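Local coordinates for protein halocarboxylic acid dehalogenase DehI (PDB 3BJX) that acts as a group I alpha-haloacid dehalogenase, probably hydrolysing the carbon–halogen bond of small halocarboxylic acids, at residues A[119-124]-A[171-176]; A[142-147]-A[276-281]; A[189-194]-A[222-227]. All blocks are in the same frame, centred on the assembly; numbering follows the deposited sequence.

Interaction 1: residues A[119-124]-A[171-176]; sequences RRVLYA and PLLPLV
Leu173 reaches from its loop onto helix 112-143 and spreads its two terminal methyls over Val121 and Ala124. CD1 rests on the CB of Ala124, 3.7 Å away. CD2 turns to the valine, lying 4.0 Å from CG2 and 4.2 Å from CG1 of Val121, so that it meets both arms of the fork rather than one. The two branched side chains cross at about a right angle. In Val121, CG1 is anti to the backbone N (chi1 167°) while CG2 stands beside that nitrogen, a setting that presents both methyls to the leucine. Leu173 has an unusual shape: with chi1 at -136° and chi2 at 143°, both torsions lie away from the staggered values, and the side chain is possibly strained or loosely defined. No hydrogen bond joins the two segments, and the contact is purely apolar. It fastens an extended piece of the loop between helices 155-158 and 183-195 to one turn of a long helix, using residues three apart on the same helical face, within the all-helical fold of this dehalogenase. Ala207 of helix 203-208 touches both Val121 and Leu173, and Pro48 packs on the leucine as well. A salt bridge from Arg120 NH1 to Asp170 OD2 ties the helix to a residue three before Leu173 in the chain. On another side of the helix, CG of Arg119 lies 3.8 Å above the ring plane of Tyr123, offset toward the rim, and both residues direct their polar ends to Asp299.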
ATOM      1  N   ARG A 119     -29.619  -0.419   4.485  1.00 20.34           N
ATOM      2  CA  ARG A 119     -29.649  -0.786   3.058  1.00 21.39           C
ATOM      3  C   ARG A 119     -29.396   0.370   2.059  1.00 20.32           C
ATOM      4  O   ARG A 119     -28.670   0.184   1.079  1.00 20.52           O
ATOM      5  CB  ARG A 119     -30.997  -1.491   2.746  1.00 21.26           C
ATOM      6  CG  ARG A 119     -31.211  -1.846   1.293  1.00 21.57           C
ATOM      7  CD  ARG A 119     -32.523  -2.540   1.051  1.00 22.81           C
ATOM      8  NE  ARG A 119     -32.578  -3.886   1.629  1.00 23.69           N
ATOM      9  CZ  ARG A 119     -33.367  -4.230   2.645  1.00 24.24           C
ATOM     10  NH1 ARG A 119     -34.169  -3.334   3.202  1.00 25.82           N
ATOM     11  NH2 ARG A 119     -33.360  -5.470   3.113  1.00 24.32           N
ATOM     12  N   ARG A 120     -30.010   1.533   2.291  1.00 20.17           N
ATOM     13  CA  ARG A 120     -29.868   2.693   1.395  1.00 20.43           C
ATOM     14  C   ARG A 120     -28.415   3.134   1.335  1.00 19.59           C
ATOM     15  O   ARG A 120     -27.894   3.452   0.257  1.00 21.00           O
ATOM     16  CB  ARG A 120     -30.758   3.868   1.838  1.00 19.72           C
ATOM     17  CG  ARG A 120     -32.271   3.633   1.642  1.00 22.32           C
ATOM     18  CD  ARG A 120     -33.161   4.851   1.994  1.00 22.65           C
ATOM     19  NE  ARG A 120     -33.299   5.809   0.882  1.00 25.50           N
ATOM     20  CZ  ARG A 120     -32.843   7.065   0.901  1.00 27.48           C
ATOM     21  NH1 ARG A 120     -32.201   7.533   1.977  1.00 29.20           N
ATOM     22  NH2 ARG A 120     -33.017   7.863  -0.153  1.00 26.30           N
ATOM     23  N   VAL A 121     -27.792   3.156   2.510  1.00 17.52           N
ATOM     24  CA  VAL A 121     -26.380   3.467   2.723  1.00 15.43           C
ATOM     25  C   VAL A 121     -25.492   2.398   2.092  1.00 15.93           C
ATOM     26  O   VAL A 121     -24.579   2.703   1.317  1.00 17.40           O
ATOM     27  CB  VAL A 121     -26.071   3.574   4.268  1.00 14.60           C
ATOM     28  CG1 VAL A 121     -24.545   3.582   4.560  1.00 13.47           C
ATOM     29  CG2 VAL A 121     -26.793   4.782   4.883  1.00 11.38           C
ATOM     30  N   LEU A 122     -25.763   1.136   2.413  1.00 16.00           N
ATOM     31  CA  LEU A 122     -24.988   0.047   1.836  1.00 15.86           C
ATOM     32  C   LEU A 122     -24.983   0.137   0.292  1.00 15.96           C
ATOM     33  O   LEU A 122     -23.923  -0.002  -0.337  1.00 17.66           O
ATOM     34  CB  LEU A 122     -25.477  -1.318   2.346  1.00 15.65           C
ATOM     35  CG  LEU A 122     -25.291  -1.717   3.823  1.00 14.76           C
ATOM     36  CD1 LEU A 122     -26.101  -2.983   4.143  1.00 12.16           C
ATOM     37  CD2 LEU A 122     -23.831  -1.927   4.177  1.00 13.09           C
ATOM     38  N   TYR A 123     -26.143   0.432  -0.301  1.00 15.00           N
ATOM     39  CA  TYR A 123     -26.295   0.505  -1.778  1.00 13.93           C
ATOM     40  C   TYR A 123     -25.569   1.669  -2.437  1.00 13.91           C
ATOM     41  O   TYR A 123     -25.022   1.518  -3.544  1.00 15.06           O
ATOM     42  CB  TYR A 123     -27.776   0.547  -2.169  1.00 15.81           C
ATOM     43  CG  TYR A 123     -28.470  -0.807  -2.137  1.00 16.68           C
ATOM     44  CD1 TYR A 123     -28.004  -1.841  -1.294  1.00 17.62           C
ATOM     45  CD2 TYR A 123     -29.583  -1.054  -2.917  1.00 14.91           C
ATOM     46  CE1 TYR A 123     -28.619  -3.068  -1.243  1.00 17.31           C
ATOM     47  CE2 TYR A 123     -30.208  -2.288  -2.870  1.00 17.66           C
ATOM     48  CZ  TYR A 123     -29.710  -3.288  -2.022  1.00 17.27           C
ATOM     49  OH  TYR A 123     -30.299  -4.514  -1.955  1.00 18.11           O
ATOM     50  N   ALA A 124     -25.585   2.835  -1.791  1.00 12.51           N
ATOM     51  CA  ALA A 124     -24.878   3.997  -2.313  1.00 13.72           C
ATOM     52  C   ALA A 124     -23.391   3.709  -2.406  1.00 14.76           C
ATOM     53  O   ALA A 124     -22.713   4.206  -3.312  1.00 18.62           O
ATOM     54  CB  ALA A 124     -25.121   5.238  -1.431  1.00 14.15           C
ATOM     55  N   PRO A 171     -28.549  13.272  -2.142  1.00 34.77           N
ATOM     56  CA  PRO A 171     -27.352  13.916  -2.734  1.00 33.12           C
ATOM     57  C   PRO A 171     -26.076  13.877  -1.861  1.00 31.50           C
ATOM     58  O   PRO A 171     -24.948  13.864  -2.401  1.00 29.82           O
ATOM     59  CB  PRO A 171     -27.810  15.368  -2.953  1.00 33.45           C
ATOM     60  CG  PRO A 171     -28.976  15.545  -1.985  1.00 33.90           C
ATOM     61  CD  PRO A 171     -29.672  14.220  -2.027  1.00 33.83           C
ATOM     62  N   LEU A 172     -26.252  13.849  -0.538  1.00 28.94           N
ATOM     63  CA  LEU A 172     -25.125  13.889   0.391  1.00 27.68           C
ATOM     64  C   LEU A 172     -25.392  13.058   1.651  1.00 25.36           C
ATOM     65  O   LEU A 172     -26.210  13.425   2.489  1.00 25.74           O
ATOM     66  CB  LEU A 172     -24.756  15.352   0.718  1.00 28.10           C
ATOM     67  CG  LEU A 172     -23.370  15.784   1.221  1.00 28.51           C
ATOM     68  CD1 LEU A 172     -22.204  15.123   0.526  1.00 28.04           C
ATOM     69  CD2 LEU A 172     -23.243  17.293   1.069  1.00 29.86           C
ATOM     70  N   LEU A 173     -24.695  11.929   1.754  1.00 23.45           N
ATOM     71  CA  LEU A 173     -24.807  10.976   2.861  1.00 21.98           C
ATOM     72  C   LEU A 173     -24.068  11.473   4.117  1.00 22.08           C
ATOM     73  O   LEU A 173     -22.908  11.865   4.016  1.00 23.21           O
ATOM     74  CB  LEU A 173     -24.196   9.653   2.394  1.00 23.00           C
ATOM     75  CG  LEU A 173     -24.874   8.321   2.684  1.00 22.57           C
ATOM     76  CD1 LEU A 173     -24.693   7.416   1.515  1.00 21.60           C
ATOM     77  CD2 LEU A 173     -24.292   7.714   3.958  1.00 23.90           C
ATOM     78  N   PRO A 174     -24.734  11.486   5.299  1.00 21.46           N
ATOM     79  CA  PRO A 174     -24.080  11.920   6.552  1.00 20.74           C
ATOM     80  C   PRO A 174     -23.069  10.924   7.149  1.00 20.75           C
ATOM     81  O   PRO A 174     -23.424   9.814   7.539  1.00 21.66           O
ATOM     82  CB  PRO A 174     -25.253  12.095   7.529  1.00 19.85           C
ATOM     83  CG  PRO A 174     -26.322  11.245   7.014  1.00 20.13           C
ATOM     84  CD  PRO A 174     -26.155  11.140   5.519  1.00 21.92           C
ATOM     85  N   LEU A 175     -21.827  11.361   7.284  1.00 18.50           N
ATOM     86  CA  LEU A 175     -20.797  10.533   7.863  1.00 16.01           C
ATOM     87  C   LEU A 175     -20.475  11.033   9.253  1.00 17.25           C
ATOM     88  O   LEU A 175     -20.366  12.247   9.463  1.00 19.15           O
ATOM     89  CB  LEU A 175     -19.546  10.586   6.982  1.00 11.66           C
ATOM     90  CG  LEU A 175     -19.706  10.413   5.482  1.00  8.04           C
ATOM     91  CD1 LEU A 175     -18.356  10.491   4.862  1.00 11.02           C
ATOM     92  CD2 LEU A 175     -20.349   9.079   5.101  1.00  8.19           C
ATOM     93  N   VAL A 176     -20.307  10.105  10.195  1.00 16.80           N
ATOM     94  CA  VAL A 176     -19.878  10.430  11.550  1.00 16.34           C
ATOM     95  C   VAL A 176     -18.455  10.987  11.533  1.00 18.68           C
ATOM     96  O   VAL A 176     -17.541  10.361  10.985  1.00 18.76           O
ATOM     97  CB  VAL A 176     -19.949   9.188  12.485  1.00 16.74           C
ATOM     98  CG1 VAL A 176     -19.303   9.472  13.851  1.00 13.96           C
ATOM     99  CG2 VAL A 176     -21.404   8.739  12.663  1.00 14.27           C
TER

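Interaction 2: residues A[142-147]-A[276-281]; sequences SMQMRP and VLFMYQ
Leu277 and Phe278, neighbours on helix 267-299, receive Met143 and Gln144 at the place where helix 112-143 stops. That stop is a Schellman motif: Met145, with positive phi, is the C-prime residue, Arg146 N bonds to Glu141 O, and Met145 N bonds to Ser142 O. Leu277 makes the apolar half of the contact. Its CD1 lies against the first two side-chain carbons of Met143, deposited as selenomethionine, 3.8 Å from CG and 3.9 Å from CB. The two side chains cross at about a right angle. Met143 has CG anti to the backbone N (chi1 -179°) and then bends at chi2 and chi3; the side chain also packs on Leu273 and Leu261. Phe278, next along the helix, meets an amide instead. NE2 of Gln144 comes to the ring edge, near the ring plane, at 4.2 Å from CD1 of Phe278, and the amide and ring planes are only 20° apart. The other end of that amide takes a weak, bent bond of 2.7 Å from Arg146 NH2 to Gln144 OE1, which may help to set its rotation. Arg146 in turn forms salt bridges with Glu141 and with Asp194 of the second subunit, while Phe278 packs on Met279 of that subunit, so both segments border the second subunit. One turn after Leu277, Gln281 also points its CB toward the first segment. Its OE1 is hydrogen-bonded to Ser140 OG, in the last full turn of helix 112-143.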
ATOM      1  N   SER A 142      -0.773   6.253 -13.463  1.00 18.99           N
ATOM      2  CA  SER A 142      -0.106   7.358 -14.155  1.00 18.24           C
ATOM      3  C   SER A 142       0.939   8.053 -13.266  1.00 20.49           C
ATOM      4  O   SER A 142       2.030   8.434 -13.731  1.00 17.87           O
ATOM      5  CB  SER A 142      -1.120   8.357 -14.722  1.00 17.55           C
ATOM      6  OG  SER A 142      -1.997   8.843 -13.718  1.00 18.81           O
HETATM    7  N   MSE A 143       0.602   8.209 -11.985  1.00 23.00           N
HETATM    8  CA  MSE A 143       1.563   8.634 -10.970  1.00 26.13           C
HETATM    9  C   MSE A 143       2.852   7.830 -11.063  1.00 24.93           C
HETATM   10  O   MSE A 143       3.939   8.370 -10.909  1.00 25.63           O
HETATM   11  CB  MSE A 143       0.963   8.470  -9.575  1.00 31.40           C
HETATM   12  CG  MSE A 143       1.862   8.905  -8.438  1.00 37.43           C
HETATM   13 SE   MSE A 143       2.477  10.760  -8.651  1.00 46.37          SE
HETATM   14  CE  MSE A 143       0.741  11.618  -8.962  1.00 43.80           C
ATOM     15  N   GLN A 144       2.718   6.537 -11.329  1.00 23.45           N
ATOM     16  CA  GLN A 144       3.874   5.655 -11.492  1.00 23.48           C
ATOM     17  C   GLN A 144       4.391   5.461 -12.948  1.00 23.60           C
ATOM     18  O   GLN A 144       5.086   4.499 -13.225  1.00 21.99           O
ATOM     19  CB  GLN A 144       3.613   4.309 -10.801  1.00 21.09           C
ATOM     20  CG  GLN A 144       3.451   4.423  -9.297  1.00 19.56           C
ATOM     21  CD  GLN A 144       3.126   3.076  -8.678  1.00 20.28           C
ATOM     22  OE1 GLN A 144       3.488   2.047  -9.229  1.00 19.83           O
ATOM     23  NE2 GLN A 144       2.441   3.078  -7.529  1.00 17.65           N
HETATM   24  N   MSE A 145       4.065   6.385 -13.853  1.00 26.40           N
HETATM   25  CA  MSE A 145       4.589   6.379 -15.239  1.00 29.94           C
HETATM   26  C   MSE A 145       4.244   5.117 -16.071  1.00 26.44           C
HETATM   27  O   MSE A 145       5.075   4.591 -16.835  1.00 23.00           O
HETATM   28  CB  MSE A 145       6.109   6.585 -15.232  1.00 36.38           C
HETATM   29  CG  MSE A 145       6.602   7.621 -14.250  1.00 44.56           C
HETATM   30 SE   MSE A 145       6.374   9.393 -14.979  1.00 55.18          SE
HETATM   31  CE  MSE A 145       7.613   9.299 -16.504  1.00 51.29           C
ATOM     32  N   ARG A 146       3.031   4.622 -15.885  1.00 23.99           N
ATOM     33  CA  ARG A 146       2.513   3.544 -16.710  1.00 22.87           C
ATOM     34  C   ARG A 146       1.269   4.061 -17.416  1.00 21.61           C
ATOM     35  O   ARG A 146       0.599   4.968 -16.906  1.00 21.52           O
ATOM     36  CB  ARG A 146       2.284   2.250 -15.897  1.00 22.93           C
ATOM     37  CG  ARG A 146       3.599   1.484 -15.613  1.00 21.60           C
ATOM     38  CD  ARG A 146       3.375   0.119 -14.934  1.00 21.20           C
ATOM     39  NE  ARG A 146       2.808   0.254 -13.596  1.00 17.99           N
ATOM     40  CZ  ARG A 146       3.504   0.299 -12.461  1.00 16.25           C
ATOM     41  NH1 ARG A 146       4.833   0.213 -12.464  1.00 12.74           N
ATOM     42  NH2 ARG A 146       2.850   0.433 -11.303  1.00 13.81           N
ATOM     43  N   PRO A 147       0.986   3.529 -18.619  1.00 22.83           N
ATOM     44  CA  PRO A 147      -0.062   4.127 -19.457  1.00 22.46           C
ATOM     45  C   PRO A 147      -1.502   3.957 -18.938  1.00 22.65           C
ATOM     46  O   PRO A 147      -1.887   2.921 -18.373  1.00 22.21           O
ATOM     47  CB  PRO A 147       0.150   3.453 -20.819  1.00 23.09           C
ATOM     48  CG  PRO A 147       0.811   2.163 -20.513  1.00 23.30           C
ATOM     49  CD  PRO A 147       1.646   2.381 -19.284  1.00 22.66           C
ATOM     50  N   VAL A 276       0.356   7.062  -1.118  1.00  9.58           N
ATOM     51  CA  VAL A 276      -1.059   7.229  -0.774  1.00 10.71           C
ATOM     52  C   VAL A 276      -1.970   6.555  -1.814  1.00 12.18           C
ATOM     53  O   VAL A 276      -2.913   5.838  -1.455  1.00 13.20           O
ATOM     54  CB  VAL A 276      -1.409   8.734  -0.588  1.00  8.76           C
ATOM     55  CG1 VAL A 276      -2.903   8.972  -0.587  1.00  9.32           C
ATOM     56  CG2 VAL A 276      -0.835   9.245   0.703  1.00  7.06           C
ATOM     57  N   LEU A 277      -1.647   6.749  -3.091  1.00 13.85           N
ATOM     58  CA  LEU A 277      -2.378   6.120  -4.204  1.00 14.12           C
ATOM     59  C   LEU A 277      -2.271   4.598  -4.200  1.00 14.36           C
ATOM     60  O   LEU A 277      -3.287   3.909  -4.337  1.00 15.81           O
ATOM     61  CB  LEU A 277      -1.936   6.704  -5.548  1.00 12.46           C
ATOM     62  CG  LEU A 277      -2.475   8.128  -5.768  1.00 12.21           C
ATOM     63  CD1 LEU A 277      -1.574   8.908  -6.705  1.00 11.15           C
ATOM     64  CD2 LEU A 277      -3.960   8.124  -6.242  1.00 11.16           C
ATOM     65  N   PHE A 278      -1.057   4.096  -4.022  1.00 12.98           N
ATOM     66  CA  PHE A 278      -0.806   2.672  -3.816  1.00 15.76           C
ATOM     67  C   PHE A 278      -1.712   2.101  -2.732  1.00 17.49           C
ATOM     68  O   PHE A 278      -2.492   1.193  -2.982  1.00 18.12           O
ATOM     69  CB  PHE A 278       0.636   2.465  -3.394  1.00 14.70           C
ATOM     70  CG  PHE A 278       1.051   1.030  -3.330  1.00 14.59           C
ATOM     71  CD1 PHE A 278       1.595   0.409  -4.451  1.00 13.32           C
ATOM     72  CD2 PHE A 278       0.914   0.296  -2.146  1.00 14.36           C
ATOM     73  CE1 PHE A 278       1.983  -0.902  -4.395  1.00 13.46           C
ATOM     74  CE2 PHE A 278       1.317  -1.030  -2.081  1.00 13.76           C
ATOM     75  CZ  PHE A 278       1.855  -1.626  -3.213  1.00 13.94           C
HETATM   76  N   MSE A 279      -1.600   2.651  -1.531  1.00 19.00           N
HETATM   77  CA  MSE A 279      -2.444   2.257  -0.413  1.00 22.83           C
HETATM   78  C   MSE A 279      -3.955   2.270  -0.687  1.00 18.04           C
HETATM   79  O   MSE A 279      -4.677   1.388  -0.233  1.00 17.39           O
HETATM   80  CB  MSE A 279      -2.145   3.173   0.767  1.00 24.84           C
HETATM   81  CG  MSE A 279      -2.847   2.775   2.025  1.00 28.32           C
HETATM   82 SE   MSE A 279      -2.115   3.740   3.524  1.00 34.32          SE
HETATM   83  CE  MSE A 279      -2.771   5.571   3.111  1.00 30.70           C
ATOM     84  N   TYR A 280      -4.439   3.294  -1.383  1.00 17.48           N
ATOM     85  CA  TYR A 280      -5.877   3.398  -1.624  1.00 16.54           C
ATOM     86  C   TYR A 280      -6.415   2.436  -2.697  1.00 14.96           C
ATOM     87  O   TYR A 280      -7.574   2.075  -2.645  1.00 14.25           O
ATOM     88  CB  TYR A 280      -6.365   4.853  -1.810  1.00 16.75           C
ATOM     89  CG  TYR A 280      -6.673   5.544  -0.497  1.00 16.26           C
ATOM     90  CD1 TYR A 280      -7.821   5.219   0.243  1.00 15.61           C
ATOM     91  CD2 TYR A 280      -5.807   6.509   0.020  1.00 16.09           C
ATOM     92  CE1 TYR A 280      -8.083   5.842   1.466  1.00 15.43           C
ATOM     93  CE2 TYR A 280      -6.067   7.140   1.230  1.00 15.69           C
ATOM     94  CZ  TYR A 280      -7.194   6.801   1.943  1.00 16.50           C
ATOM     95  OH  TYR A 280      -7.433   7.452   3.134  1.00 17.60           O
ATOM     96  N   GLN A 281      -5.581   1.990  -3.638  1.00 14.11           N
ATOM     97  CA  GLN A 281      -5.967   0.852  -4.508  1.00 11.88           C
ATOM     98  C   GLN A 281      -6.440  -0.344  -3.675  1.00 12.43           C
ATOM     99  O   GLN A 281      -7.505  -0.901  -3.928  1.00 13.01           O
ATOM    100  CB  GLN A 281      -4.818   0.422  -5.419  1.00  9.91           C
ATOM    101  CG  GLN A 281      -4.300   1.488  -6.360  1.00  7.97           C
ATOM    102  CD  GLN A 281      -3.217   0.976  -7.268  1.00  7.80           C
ATOM    103  OE1 GLN A 281      -2.020   1.196  -7.037  1.00 10.05           O
ATOM    104  NE2 GLN A 281      -3.615   0.299  -8.311  1.00  6.22           N
TER

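Interaction 3: residues A[189-194]-A[222-227]; sequences LKRVAD and VLAPVA
Val192 and Leu223 face each other through single methyls, with CG2 of Val192 at 4.2 Å from CD1 of Leu223. The leucine points its CB toward helix 183-195, and the valine offers one arm from the flank of that helix. Phe205 of helix 203-208 packs on both residues. Arg191 approaches differently, from the solvent-exposed side. Its CG is roughly anti to the backbone N (chi1 155°), and a bend at chi2, 98°, carries the guanidinium across toward Ala224. There NH2 of Arg191 stands 4.1 Å from CB of Ala224, and the methyl meets the flat group obliquely. The methyl gives only van der Waals contact; the charge is paired with Asp220, by a salt bridge from NE to OD1. On the face of helix 183-195 turned to the second subunit, NZ of Lys190 donates to the syn lone pair of Asp194 OD1, 2.8 Å away, in an i to i+4 salt bridge, and NZ also reaches Met145 O of that subunit. On the opposing segment, Leu223 O accepts two backbone bonds, from Ala227 N at 2.8 Å and from Val226 N at 3.0 Å. The contact as a whole packs helix 183-195 against the C-terminal end of helix 212-223 in an all-helical fold.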
ATOM      1  N   LEU A 189     -14.892   2.485  15.171  1.00 14.89           N
ATOM      2  CA  LEU A 189     -14.275   2.838  13.898  1.00 15.74           C
ATOM      3  C   LEU A 189     -12.842   2.362  13.834  1.00 17.01           C
ATOM      4  O   LEU A 189     -12.386   1.905  12.786  1.00 18.38           O
ATOM      5  CB  LEU A 189     -14.315   4.352  13.659  1.00 15.67           C
ATOM      6  CG  LEU A 189     -15.664   5.055  13.438  1.00 15.39           C
ATOM      7  CD1 LEU A 189     -15.441   6.546  13.560  1.00 14.21           C
ATOM      8  CD2 LEU A 189     -16.308   4.681  12.098  1.00 13.48           C
ATOM      9  N   LYS A 190     -12.146   2.469  14.962  1.00 16.04           N
ATOM     10  CA  LYS A 190     -10.770   2.034  15.054  1.00 17.27           C
ATOM     11  C   LYS A 190     -10.668   0.508  14.976  1.00 17.78           C
ATOM     12  O   LYS A 190      -9.745  -0.016  14.325  1.00 17.42           O
ATOM     13  CB  LYS A 190     -10.082   2.619  16.314  1.00 16.23           C
ATOM     14  CG  LYS A 190      -8.708   2.022  16.644  1.00 15.86           C
ATOM     15  CD  LYS A 190      -7.633   2.316  15.570  1.00 15.10           C
ATOM     16  CE  LYS A 190      -6.236   2.008  16.063  1.00 14.77           C
ATOM     17  NZ  LYS A 190      -5.218   1.907  14.943  1.00 15.37           N
ATOM     18  N   ARG A 191     -11.618  -0.195  15.607  1.00 19.51           N
ATOM     19  CA  ARG A 191     -11.677  -1.686  15.564  1.00 21.75           C
ATOM     20  C   ARG A 191     -11.900  -2.263  14.153  1.00 20.85           C
ATOM     21  O   ARG A 191     -11.283  -3.267  13.768  1.00 20.60           O
ATOM     22  CB  ARG A 191     -12.687  -2.251  16.584  1.00 24.55           C
ATOM     23  CG  ARG A 191     -13.271  -3.647  16.257  1.00 28.86           C
ATOM     24  CD  ARG A 191     -12.604  -4.855  16.962  1.00 32.90           C
ATOM     25  NE  ARG A 191     -13.416  -6.075  16.746  1.00 36.73           N
ATOM     26  CZ  ARG A 191     -12.945  -7.324  16.590  1.00 37.78           C
ATOM     27  NH1 ARG A 191     -11.639  -7.584  16.643  1.00 37.00           N
ATOM     28  NH2 ARG A 191     -13.797  -8.328  16.374  1.00 37.44           N
ATOM     29  N   VAL A 192     -12.754  -1.620  13.367  1.00 19.32           N
ATOM     30  CA  VAL A 192     -13.042  -2.139  12.021  1.00 15.85           C
ATOM     31  C   VAL A 192     -11.903  -1.820  11.051  1.00 15.67           C
ATOM     32  O   VAL A 192     -11.573  -2.623  10.176  1.00 14.96           O
ATOM     33  CB  VAL A 192     -14.452  -1.713  11.516  1.00 14.26           C
ATOM     34  CG1 VAL A 192     -14.538  -0.208  11.269  1.00 13.65           C
ATOM     35  CG2 VAL A 192     -14.865  -2.543  10.323  1.00 12.96           C
ATOM     36  N   ALA A 193     -11.275  -0.666  11.254  1.00 15.71           N
ATOM     37  CA  ALA A 193     -10.071  -0.287  10.538  1.00 15.17           C
ATOM     38  C   ALA A 193      -8.908  -1.260  10.843  1.00 17.04           C
ATOM     39  O   ALA A 193      -8.317  -1.825   9.926  1.00 17.78           O
ATOM     40  CB  ALA A 193      -9.697   1.141  10.891  1.00 13.51           C
ATOM     41  N   ASP A 194      -8.589  -1.455  12.123  1.00 17.40           N
ATOM     42  CA  ASP A 194      -7.596  -2.455  12.517  1.00 18.35           C
ATOM     43  C   ASP A 194      -7.940  -3.865  12.011  1.00 18.84           C
ATOM     44  O   ASP A 194      -7.056  -4.582  11.547  1.00 21.07           O
ATOM     45  CB  ASP A 194      -7.353  -2.453  14.031  1.00 16.42           C
ATOM     46  CG  ASP A 194      -6.596  -1.214  14.513  1.00 17.07           C
ATOM     47  OD1 ASP A 194      -5.976  -0.493  13.688  1.00 16.01           O
ATOM     48  OD2 ASP A 194      -6.622  -0.958  15.742  1.00 17.38           O
ATOM     49  N   VAL A 222     -20.155 -10.161  11.224  1.00 18.83           N
ATOM     50  CA  VAL A 222     -20.175 -10.343   9.773  1.00 18.65           C
ATOM     51  C   VAL A 222     -18.750 -10.283   9.195  1.00 18.45           C
ATOM     52  O   VAL A 222     -18.336 -11.187   8.493  1.00 21.12           O
ATOM     53  CB  VAL A 222     -21.171  -9.348   9.026  1.00 18.42           C
ATOM     54  CG1 VAL A 222     -21.237  -9.635   7.515  1.00 17.52           C
ATOM     55  CG2 VAL A 222     -22.580  -9.405   9.623  1.00 18.89           C
ATOM     56  N   LEU A 223     -17.997  -9.236   9.497  1.00 18.13           N
ATOM     57  CA  LEU A 223     -16.698  -9.052   8.850  1.00 17.79           C
ATOM     58  C   LEU A 223     -15.541  -9.773   9.534  1.00 19.66           C
ATOM     59  O   LEU A 223     -14.558 -10.136   8.869  1.00 17.01           O
ATOM     60  CB  LEU A 223     -16.373  -7.569   8.689  1.00 16.31           C
ATOM     61  CG  LEU A 223     -17.242  -6.719   7.750  1.00 15.21           C
ATOM     62  CD1 LEU A 223     -16.669  -5.301   7.642  1.00 14.03           C
ATOM     63  CD2 LEU A 223     -17.365  -7.360   6.361  1.00 14.69           C
ATOM     64  N   ALA A 224     -15.648  -9.993  10.851  1.00 20.85           N
ATOM     65  CA  ALA A 224     -14.528 -10.617  11.583  1.00 20.78           C
ATOM     66  C   ALA A 224     -14.100 -11.999  11.040  1.00 20.51           C
ATOM     67  O   ALA A 224     -12.904 -12.258  10.918  1.00 18.90           O
ATOM     68  CB  ALA A 224     -14.780 -10.647  13.104  1.00 21.22           C
ATOM     69  N   PRO A 225     -15.068 -12.884  10.708  1.00 21.09           N
ATOM     70  CA  PRO A 225     -14.618 -14.165  10.171  1.00 20.61           C
ATOM     71  C   PRO A 225     -14.139 -14.148   8.724  1.00 21.19           C
ATOM     72  O   PRO A 225     -13.609 -15.161   8.259  1.00 19.45           O
ATOM     73  CB  PRO A 225     -15.872 -15.053  10.299  1.00 20.71           C
ATOM     74  CG  PRO A 225     -17.001 -14.119  10.195  1.00 20.49           C
ATOM     75  CD  PRO A 225     -16.542 -12.843  10.851  1.00 20.90           C
ATOM     76  N   VAL A 226     -14.343 -13.037   8.007  1.00 21.68           N
ATOM     77  CA  VAL A 226     -14.004 -12.999   6.581  1.00 22.03           C
ATOM     78  C   VAL A 226     -12.844 -12.093   6.211  1.00 22.36           C
ATOM     79  O   VAL A 226     -12.029 -12.464   5.362  1.00 23.95           O
ATOM     80  CB  VAL A 226     -15.216 -12.676   5.662  1.00 22.79           C
ATOM     81  CG1 VAL A 226     -16.216 -13.784   5.718  1.00 22.75           C
ATOM     82  CG2 VAL A 226     -15.864 -11.348   6.038  1.00 23.32           C
ATOM     83  N   ALA A 227     -12.788 -10.907   6.816  1.00 21.17           N
ATOM     84  CA  ALA A 227     -11.755  -9.933   6.516  1.00 18.92           C
ATOM     85  C   ALA A 227     -10.360 -10.508   6.740  1.00 19.14           C
ATOM     86  O   ALA A 227     -10.137 -11.253   7.693  1.00 18.58           O
ATOM     87  CB  ALA A 227     -11.957  -8.679   7.350  1.00 18.86           C
TER

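Interactions 1 and 2 lie at two places on helix 112-143, with centres 27 Å apart on opposite sides of the chain's centre; this long helix packs on a loop in interaction 1 and on helix 267-299 in interaction 2, the latter helix also reaching segment 119-124. Interaction 3 comes closer to interaction 1, at about 5 Å between nearest atoms, and helix 203-208 supplies packing to both. In sequence it is nested inside the loop closed by interaction 2; within one subunit their nearest atoms stay about 10 Å apart. Across the dimer, however, the two meet: segment 142-147 of one subunit is held by polar bonds to segment 189-194 of the other.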